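Local coordinates for PTS-dependent dihydroxyacetone kinase operon regulatory protein (Escherichia coli, PDB 4LRZ), which activates transcription of the dhaKLM operon from a sigma-70 promoter and represses its own gene, this chain being its N-terminal, probably sensory, part, at residues A74-R87 with L94-C108. Residues are numbered along the deposited sequence; the frame is centred on the assembly and turned at random.
Sequences ALFILDETACILSR and LQQLSALGFNDGTYC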
ATOM      1  N   ALA F  74      24.979   5.779 -10.602  1.00 40.30           N
ATOM      2  CA  ALA F  74      24.360   6.797  -9.787  1.00 38.01           C
ATOM      3  C   ALA F  74      22.880   6.586  -9.908  1.00 36.19           C
ATOM      4  O   ALA F  74      22.367   6.163 -10.961  1.00 35.11           O
ATOM      5  CB  ALA F  74      24.732   8.163 -10.319  1.00 36.73           C
ATOM      6  N   LEU F  75      22.179   6.941  -8.851  1.00 35.47           N
ATOM      7  CA  LEU F  75      20.730   6.851  -8.846  1.00 34.16           C
ATOM      8  C   LEU F  75      20.197   8.273  -8.577  1.00 33.23           C
ATOM      9  O   LEU F  75      20.776   9.012  -7.750  1.00 33.41           O
ATOM     10  CB  LEU F  75      20.297   5.863  -7.766  1.00 34.58           C
ATOM     11  CG  LEU F  75      20.737   4.391  -7.946  1.00 36.76           C
ATOM     12  CD1 LEU F  75      20.799   3.611  -6.607  1.00 36.36           C
ATOM     13  CD2 LEU F  75      19.812   3.671  -8.898  1.00 37.67           C
ATOM     14  N   PHE F  76      19.109   8.639  -9.266  1.00 30.90           N
ATOM     15  CA  PHE F  76      18.507   9.951  -9.170  1.00 30.63           C
ATOM     16  C   PHE F  76      17.017   9.838  -8.842  1.00 30.50           C
ATOM     17  O   PHE F  76      16.335   8.980  -9.373  1.00 29.69           O
ATOM     18  CB  PHE F  76      18.561  10.652 -10.556  1.00 31.11           C
ATOM     19  CG  PHE F  76      19.949  11.107 -11.031  1.00 32.05           C
ATOM     20  CD1 PHE F  76      21.047  11.170 -10.189  1.00 32.88           C
ATOM     21  CD2 PHE F  76      20.093  11.587 -12.359  1.00 36.54           C
ATOM     22  CE1 PHE F  76      22.289  11.646 -10.663  1.00 34.74           C
ATOM     23  CE2 PHE F  76      21.316  12.093 -12.846  1.00 33.69           C
ATOM     24  CZ  PHE F  76      22.422  12.114 -11.982  1.00 35.42           C
ATOM     25  N   ILE F  77      16.499  10.740  -8.015  1.00 30.57           N
ATOM     26  CA  ILE F  77      15.056  11.001  -8.002  1.00 31.13           C
ATOM     27  C   ILE F  77      14.799  12.360  -8.699  1.00 30.75           C
ATOM     28  O   ILE F  77      15.468  13.319  -8.386  1.00 31.45           O
ATOM     29  CB  ILE F  77      14.482  11.145  -6.579  1.00 30.61           C
ATOM     30  CG1 ILE F  77      15.380  10.481  -5.575  1.00 30.65           C
ATOM     31  CG2 ILE F  77      13.020  10.615  -6.542  1.00 31.08           C
ATOM     32  CD1 ILE F  77      14.574   9.716  -4.391  1.00 32.49           C
ATOM     33  N   LEU F  78      13.849  12.430  -9.633  1.00 29.77           N
ATOM     34  CA  LEU F  78      13.486  13.695 -10.253  1.00 29.82           C
ATOM     35  C   LEU F  78      12.005  13.974  -9.978  1.00 30.58           C
ATOM     36  O   LEU F  78      11.204  13.012  -9.891  1.00 28.62           O
ATOM     37  CB  LEU F  78      13.761  13.701 -11.762  1.00 29.56           C
ATOM     38  CG  LEU F  78      15.192  13.369 -12.261  1.00 31.55           C
ATOM     39  CD1 LEU F  78      15.326  11.868 -12.527  1.00 31.36           C
ATOM     40  CD2 LEU F  78      15.503  14.099 -13.534  1.00 29.86           C
ATOM     41  N   ASP F  79      11.629  15.266  -9.898  1.00 31.12           N
ATOM     42  CA  ASP F  79      10.209  15.622  -9.725  1.00 33.23           C
ATOM     43  C   ASP F  79       9.460  15.535 -11.053  1.00 33.86           C
ATOM     44  O   ASP F  79      10.073  15.172 -12.055  1.00 33.52           O
ATOM     45  CB  ASP F  79      10.021  16.965  -9.012  1.00 32.85           C
ATOM     46  CG  ASP F  79      10.234  18.138  -9.914  1.00 35.20           C
ATOM     47  OD1 ASP F  79      10.604  17.987 -11.098  1.00 38.56           O
ATOM     48  OD2 ASP F  79       9.962  19.266  -9.456  1.00 44.66           O
ATOM     49  N   GLU F  80       8.165  15.873 -11.089  1.00 36.21           N
ATOM     50  CA  GLU F  80       7.466  15.762 -12.354  1.00 38.81           C
ATOM     51  C   GLU F  80       7.993  16.678 -13.465  1.00 39.63           C
ATOM     52  O   GLU F  80       7.602  16.488 -14.601  1.00 40.28           O
ATOM     53  CB  GLU F  80       5.929  15.916 -12.298  1.00 40.61           C
ATOM     54  CG  GLU F  80       5.114  16.797 -11.281  1.00 46.07           C
ATOM     55  CD  GLU F  80       5.862  17.734 -10.354  1.00 49.87           C
ATOM     56  OE1 GLU F  80       5.707  18.954 -10.502  1.00 55.45           O
ATOM     57  OE2 GLU F  80       6.543  17.258  -9.428  1.00 49.31           O
ATOM     58  N   THR F  81       8.832  17.673 -13.159  1.00 39.64           N
ATOM     59  CA  THR F  81       9.348  18.569 -14.228  1.00 40.74           C
ATOM     60  C   THR F  81      10.778  18.213 -14.639  1.00 40.06           C
ATOM     61  O   THR F  81      11.484  19.066 -15.148  1.00 40.63           O
ATOM     62  CB  THR F  81       9.322  20.078 -13.824  1.00 40.68           C
ATOM     63  OG1 THR F  81      10.442  20.358 -12.981  1.00 42.82           O
ATOM     64  CG2 THR F  81       8.021  20.471 -13.062  1.00 41.56           C
ATOM     65  N   ALA F  82      11.219  16.979 -14.357  1.00 38.48           N
ATOM     66  CA  ALA F  82      12.601  16.593 -14.588  1.00 36.87           C
ATOM     67  C   ALA F  82      13.654  17.344 -13.747  1.00 36.28           C
ATOM     68  O   ALA F  82      14.810  17.452 -14.160  1.00 36.17           O
ATOM     69  CB  ALA F  82      12.943  16.722 -16.043  1.00 37.18           C
ATOM     70  N   CYS F  83      13.274  17.890 -12.604  1.00 35.24           N
ATOM     71  CA  CYS F  83      14.258  18.520 -11.738  1.00 35.00           C
ATOM     72  C   CYS F  83      14.841  17.485 -10.779  1.00 35.41           C
ATOM     73  O   CYS F  83      14.070  16.778 -10.076  1.00 33.79           O
ATOM     74  CB  CYS F  83      13.595  19.645 -10.944  1.00 35.46           C
ATOM     75  SG  CYS F  83      14.741  20.648  -9.954  1.00 37.69           S
ATOM     76  N   ILE F  84      16.184  17.376 -10.753  1.00 35.62           N
ATOM     77  CA  ILE F  84      16.864  16.428  -9.857  1.00 34.89           C
ATOM     78  C   ILE F  84      16.677  16.843  -8.404  1.00 35.74           C
ATOM     79  O   ILE F  84      17.102  17.922  -7.990  1.00 36.90           O
ATOM     80  CB  ILE F  84      18.345  16.279 -10.167  1.00 34.38           C
ATOM     81  CG1 ILE F  84      18.524  15.673 -11.551  1.00 32.97           C
ATOM     82  CG2 ILE F  84      18.984  15.346  -9.137  1.00 35.19           C
ATOM     83  CD1 ILE F  84      19.917  15.381 -11.910  1.00 30.55           C
ATOM     84  N   LEU F  85      16.022  15.980  -7.635  1.00 35.86           N
ATOM     85  CA  LEU F  85      15.722  16.249  -6.214  1.00 36.26           C
ATOM     86  C   LEU F  85      16.805  15.653  -5.276  1.00 36.67           C
ATOM     87  O   LEU F  85      17.163  16.256  -4.263  1.00 35.84           O
ATOM     88  CB  LEU F  85      14.340  15.685  -5.847  1.00 35.94           C
ATOM     89  CG  LEU F  85      13.133  16.321  -6.555  1.00 37.86           C
ATOM     90  CD1 LEU F  85      11.889  15.503  -6.288  1.00 39.05           C
ATOM     91  CD2 LEU F  85      12.911  17.769  -6.098  1.00 38.32           C
ATOM     92  N   SER F  86      17.302  14.463  -5.632  1.00 36.56           N
ATOM     93  CA  SER F  86      18.322  13.762  -4.838  1.00 37.00           C
ATOM     94  C   SER F  86      19.152  12.822  -5.703  1.00 36.25           C
ATOM     95  O   SER F  86      18.662  12.276  -6.704  1.00 35.25           O
ATOM     96  CB  SER F  86      17.628  12.941  -3.765  1.00 37.59           C
ATOM     97  OG  SER F  86      18.469  12.760  -2.628  1.00 42.85           O
ATOM     98  N   ARG F  87      20.407  12.634  -5.309  1.00 36.37           N
ATOM     99  CA  ARG F  87      21.324  11.729  -5.985  1.00 36.99           C
ATOM    100  C   ARG F  87      22.056  10.837  -4.972  1.00 37.68           C
ATOM    101  O   ARG F  87      22.404  11.291  -3.893  1.00 38.87           O
ATOM    102  CB  ARG F  87      22.373  12.553  -6.749  1.00 36.44           C
ATOM    103  CG  ARG F  87      21.782  13.540  -7.745  1.00 37.90           C
ATOM    104  CD  ARG F  87      22.379  14.934  -7.601  1.00 39.77           C
ATOM    105  NE  ARG F  87      23.813  14.890  -7.708  1.00 41.59           N
ATOM    106  CZ  ARG F  87      24.645  15.005  -6.680  1.00 44.77           C
ATOM    107  NH1 ARG F  87      24.179  15.214  -5.434  1.00 47.81           N
ATOM    108  NH2 ARG F  87      25.941  14.933  -6.912  1.00 38.76           N
ATOM    109  N   LEU F  94      29.105  10.066  -9.350  1.00 41.39           N
ATOM    110  CA  LEU F  94      28.447  11.302  -8.961  1.00 41.12           C
ATOM    111  C   LEU F  94      29.303  12.514  -9.229  1.00 42.74           C
ATOM    112  O   LEU F  94      28.762  13.543  -9.651  1.00 41.72           O
ATOM    113  CB  LEU F  94      28.052  11.302  -7.496  1.00 40.33           C
ATOM    114  CG  LEU F  94      26.891  10.348  -7.220  1.00 41.67           C
ATOM    115  CD1 LEU F  94      26.673  10.092  -5.702  1.00 39.57           C
ATOM    116  CD2 LEU F  94      25.639  10.873  -7.928  1.00 36.45           C
ATOM    117  N   GLN F  95      30.617  12.422  -9.017  1.00 44.33           N
ATOM    118  CA  GLN F  95      31.427  13.569  -9.402  1.00 46.47           C
ATOM    119  C   GLN F  95      31.488  13.762 -10.921  1.00 45.40           C
ATOM    120  O   GLN F  95      31.419  14.900 -11.367  1.00 45.57           O
ATOM    121  CB  GLN F  95      32.818  13.657  -8.708  1.00 48.68           C
ATOM    122  CG  GLN F  95      33.966  12.824  -9.306  1.00 55.05           C
ATOM    123  CD  GLN F  95      34.671  13.415 -10.558  1.00 60.55           C
ATOM    124  OE1 GLN F  95      34.502  14.598 -10.905  1.00 63.04           O
ATOM    125  NE2 GLN F  95      35.487  12.573 -11.230  1.00 61.39           N
ATOM    126  N   GLN F  96      31.584  12.684 -11.704  1.00 44.95           N
ATOM    127  CA  GLN F  96      31.563  12.807 -13.173  1.00 45.02           C
ATOM    128  C   GLN F  96      30.246  13.416 -13.724  1.00 44.03           C
ATOM    129  O   GLN F  96      30.264  14.284 -14.606  1.00 44.75           O
ATOM    130  CB  GLN F  96      31.857  11.475 -13.851  1.00 45.36           C
ATOM    131  CG  GLN F  96      33.211  10.890 -13.465  1.00 51.59           C
ATOM    132  CD  GLN F  96      33.436   9.454 -13.956  1.00 57.03           C
ATOM    133  OE1 GLN F  96      32.537   8.811 -14.505  1.00 58.37           O
ATOM    134  NE2 GLN F  96      34.658   8.952 -13.764  1.00 60.85           N
ATOM    135  N   LEU F  97      29.110  12.992 -13.188  1.00 42.49           N
ATOM    136  CA  LEU F  97      27.823  13.523 -13.616  1.00 40.81           C
ATOM    137  C   LEU F  97      27.672  14.975 -13.185  1.00 40.52           C
ATOM    138  O   LEU F  97      27.106  15.801 -13.903  1.00 39.94           O
ATOM    139  CB  LEU F  97      26.680  12.666 -13.068  1.00 39.82           C
ATOM    140  CG  LEU F  97      26.647  11.317 -13.759  1.00 38.88           C
ATOM    141  CD1 LEU F  97      25.800  10.319 -12.938  1.00 34.55           C
ATOM    142  CD2 LEU F  97      26.150  11.516 -15.193  1.00 38.57           C
ATOM    143  N   SER F  98      28.234  15.281 -12.022  1.00 41.53           N
ATOM    144  CA  SER F  98      28.288  16.631 -11.489  1.00 41.73           C
ATOM    145  C   SER F  98      29.167  17.536 -12.407  1.00 41.93           C
ATOM    146  O   SER F  98      28.776  18.638 -12.734  1.00 42.36           O
ATOM    147  CB  SER F  98      28.768  16.575 -10.038  1.00 41.68           C
ATOM    148  OG  SER F  98      28.980  17.865  -9.499  1.00 43.45           O
ATOM    149  N   ALA F  99      30.302  17.038 -12.875  1.00 42.50           N
ATOM    150  CA  ALA F  99      31.117  17.762 -13.861  1.00 43.72           C
ATOM    151  C   ALA F  99      30.344  18.111 -15.150  1.00 43.49           C
ATOM    152  O   ALA F  99      30.578  19.150 -15.752  1.00 44.46           O
ATOM    153  CB  ALA F  99      32.433  16.989 -14.196  1.00 44.07           C
ATOM    154  N   LEU F 100      29.423  17.253 -15.564  1.00 43.26           N
ATOM    155  CA  LEU F 100      28.603  17.528 -16.736  1.00 42.63           C
ATOM    156  C   LEU F 100      27.433  18.449 -16.457  1.00 42.37           C
ATOM    157  O   LEU F 100      26.671  18.744 -17.389  1.00 42.54           O
ATOM    158  CB  LEU F 100      28.062  16.229 -17.346  1.00 42.31           C
ATOM    159  CG  LEU F 100      29.114  15.222 -17.801  1.00 43.13           C
ATOM    160  CD1 LEU F 100      28.439  14.009 -18.404  1.00 43.14           C
ATOM    161  CD2 LEU F 100      30.089  15.876 -18.802  1.00 44.55           C
ATOM    162  N   GLY F 101      27.267  18.889 -15.201  1.00 42.59           N
ATOM    163  CA  GLY F 101      26.119  19.726 -14.808  1.00 41.64           C
ATOM    164  C   GLY F 101      24.956  19.092 -14.036  1.00 41.57           C
ATOM    165  O   GLY F 101      23.970  19.790 -13.667  1.00 41.27           O
ATOM    166  N   PHE F 102      25.024  17.790 -13.765  1.00 39.84           N
ATOM    167  CA  PHE F 102      23.916  17.162 -13.071  1.00 38.70           C
ATOM    168  C   PHE F 102      24.139  17.250 -11.561  1.00 39.34           C
ATOM    169  O   PHE F 102      24.986  16.566 -11.036  1.00 40.21           O
ATOM    170  CB  PHE F 102      23.780  15.703 -13.478  1.00 38.73           C
ATOM    171  CG  PHE F 102      23.494  15.471 -14.939  1.00 36.59           C
ATOM    172  CD1 PHE F 102      24.477  14.975 -15.769  1.00 35.06           C
ATOM    173  CD2 PHE F 102      22.234  15.694 -15.459  1.00 34.72           C
ATOM    174  CE1 PHE F 102      24.221  14.705 -17.127  1.00 35.56           C
ATOM    175  CE2 PHE F 102      21.962  15.430 -16.802  1.00 34.92           C
ATOM    176  CZ  PHE F 102      22.967  14.939 -17.640  1.00 35.86           C
ATOM    177  N   ASN F 103      23.391  18.109 -10.873  1.00 39.76           N
ATOM    178  CA  ASN F 103      23.505  18.322  -9.440  1.00 39.77           C
ATOM    179  C   ASN F 103      22.089  18.355  -8.928  1.00 39.23           C
ATOM    180  O   ASN F 103      21.167  18.313  -9.710  1.00 38.90           O
ATOM    181  CB  ASN F 103      24.143  19.681  -9.160  1.00 40.96           C
ATOM    182  CG  ASN F 103      25.551  19.786  -9.686  1.00 43.55           C
ATOM    183  OD1 ASN F 103      26.472  19.103  -9.196  1.00 46.72           O
ATOM    184  ND2 ASN F 103      25.741  20.641 -10.692  1.00 46.42           N
ATOM    185  N   ASP F 104      21.910  18.454  -7.614  1.00 39.80           N
ATOM    186  CA  ASP F 104      20.589  18.720  -7.047  1.00 39.42           C
ATOM    187  C   ASP F 104      20.040  20.001  -7.679  1.00 38.35           C
ATOM    188  O   ASP F 104      20.745  20.996  -7.788  1.00 38.20           O
ATOM    189  CB  ASP F 104      20.648  18.908  -5.532  1.00 39.88           C
ATOM    190  CG  ASP F 104      20.950  17.634  -4.790  1.00 42.41           C
ATOM    191  OD1 ASP F 104      21.216  17.742  -3.587  1.00 45.40           O
ATOM    192  OD2 ASP F 104      20.956  16.539  -5.383  1.00 44.66           O
ATOM    193  N   GLY F 105      18.781  19.953  -8.090  1.00 37.10           N
ATOM    194  CA  GLY F 105      18.146  21.084  -8.785  1.00 36.01           C
ATOM    195  C   GLY F 105      18.357  21.286 -10.274  1.00 35.70           C
ATOM    196  O   GLY F 105      17.729  22.189 -10.840  1.00 36.91           O
ATOM    197  N   THR F 106      19.244  20.520 -10.919  1.00 34.70           N
ATOM    198  CA  THR F 106      19.419  20.594 -12.373  1.00 34.12           C
ATOM    199  C   THR F 106      18.157  20.046 -13.043  1.00 34.08           C
ATOM    200  O   THR F 106      17.683  18.947 -12.668  1.00 34.18           O
ATOM    201  CB  THR F 106      20.585  19.705 -12.810  1.00 34.51           C
ATOM    202  OG1 THR F 106      21.805  20.248 -12.310  1.00 36.04           O
ATOM    203  CG2 THR F 106      20.700  19.589 -14.341  1.00 32.07           C
ATOM    204  N   TYR F 107      17.609  20.799 -13.991  1.00 33.20           N
ATOM    205  CA  TYR F 107      16.504  20.334 -14.845  1.00 34.31           C
ATOM    206  C   TYR F 107      17.042  19.571 -16.047  1.00 33.53           C
ATOM    207  O   TYR F 107      17.983  20.010 -16.683  1.00 34.31           O
ATOM    208  CB  TYR F 107      15.667  21.521 -15.357  1.00 34.97           C
ATOM    209  CG  TYR F 107      14.964  22.295 -14.284  1.00 35.19           C
ATOM    210  CD1 TYR F 107      13.702  21.906 -13.864  1.00 36.50           C
ATOM    211  CD2 TYR F 107      15.548  23.449 -13.706  1.00 38.08           C
ATOM    212  CE1 TYR F 107      13.007  22.625 -12.902  1.00 37.03           C
ATOM    213  CE2 TYR F 107      14.870  24.191 -12.728  1.00 38.21           C
ATOM    214  CZ  TYR F 107      13.587  23.742 -12.323  1.00 38.86           C
ATOM    215  OH  TYR F 107      12.856  24.380 -11.367  1.00 40.34           O
ATOM    216  N   CYS F 108      16.407  18.457 -16.369  1.00 32.84           N
ATOM    217  CA  CYS F 108      16.893  17.527 -17.374  1.00 32.05           C
ATOM    218  C   CYS F 108      15.852  17.329 -18.460  1.00 31.78           C
ATOM    219  O   CYS F 108      15.888  16.303 -19.195  1.00 31.05           O
ATOM    220  CB  CYS F 108      17.152  16.147 -16.728  1.00 32.78           C
ATOM    221  SG  CYS F 108      18.304  16.183 -15.364  1.00 35.62           S
TER
HETATM  222  O   HOH W   1      25.696  13.998  -9.463  1.00 25.68           O
HETATM  223  O   HOH W   2      21.605  14.521  -3.478  1.00 26.36           O
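Arg87 reaches across to the loop after helix 94-99 and meets Asp104 there. Its NH1 forms a long salt bridge with Asp104 OD2 (3.5 Å), a weak hydrogen bond, with the guanidinium and carboxylate planes 80° apart. The arginine chain bends at chi2 and chi3, which turns one guanidinium face to Leu94 CD2. One water accepts from Arg87 NE (2.7 Å) and donates to the carbonyls of Leu94 and Phe102. A second water links the Arg87 backbone N to Asp104 OD2.

Beside this polar patch the loop is tied to strand 84-87 by backbone bonds. Ile84 N gives a nearly straight bond to Thr106 O (2.9 Å, 174°), and Ile84 O accepts from Gly105 N. With chi1 at -173°, Cys83 SG is turned away from its own N and over one face of the Tyr107 ring, 4.1 Å from the centroid.

On the apolar side, Leu97 CD1 touches Ala74 CB (3.6 Å) and Phe76 CZ (3.9 Å). Ile84 CD1 covers one face of the Phe76 ring. Farther out, Thr106 OG1 bonds to Gly101 O and receives Asn103 N, two bonds that close the loop on itself.

Replacing Arg87 with an alanine would probably leave Asp104 without its charge partner and the first water without its NE donor. In this GAF domain, a hydrophobic layer, backbone bonds and a polar side bridged by two waters together hold the helix and the loop against the two strands, 74-79 and the outer 84-89, at one end of the sheet.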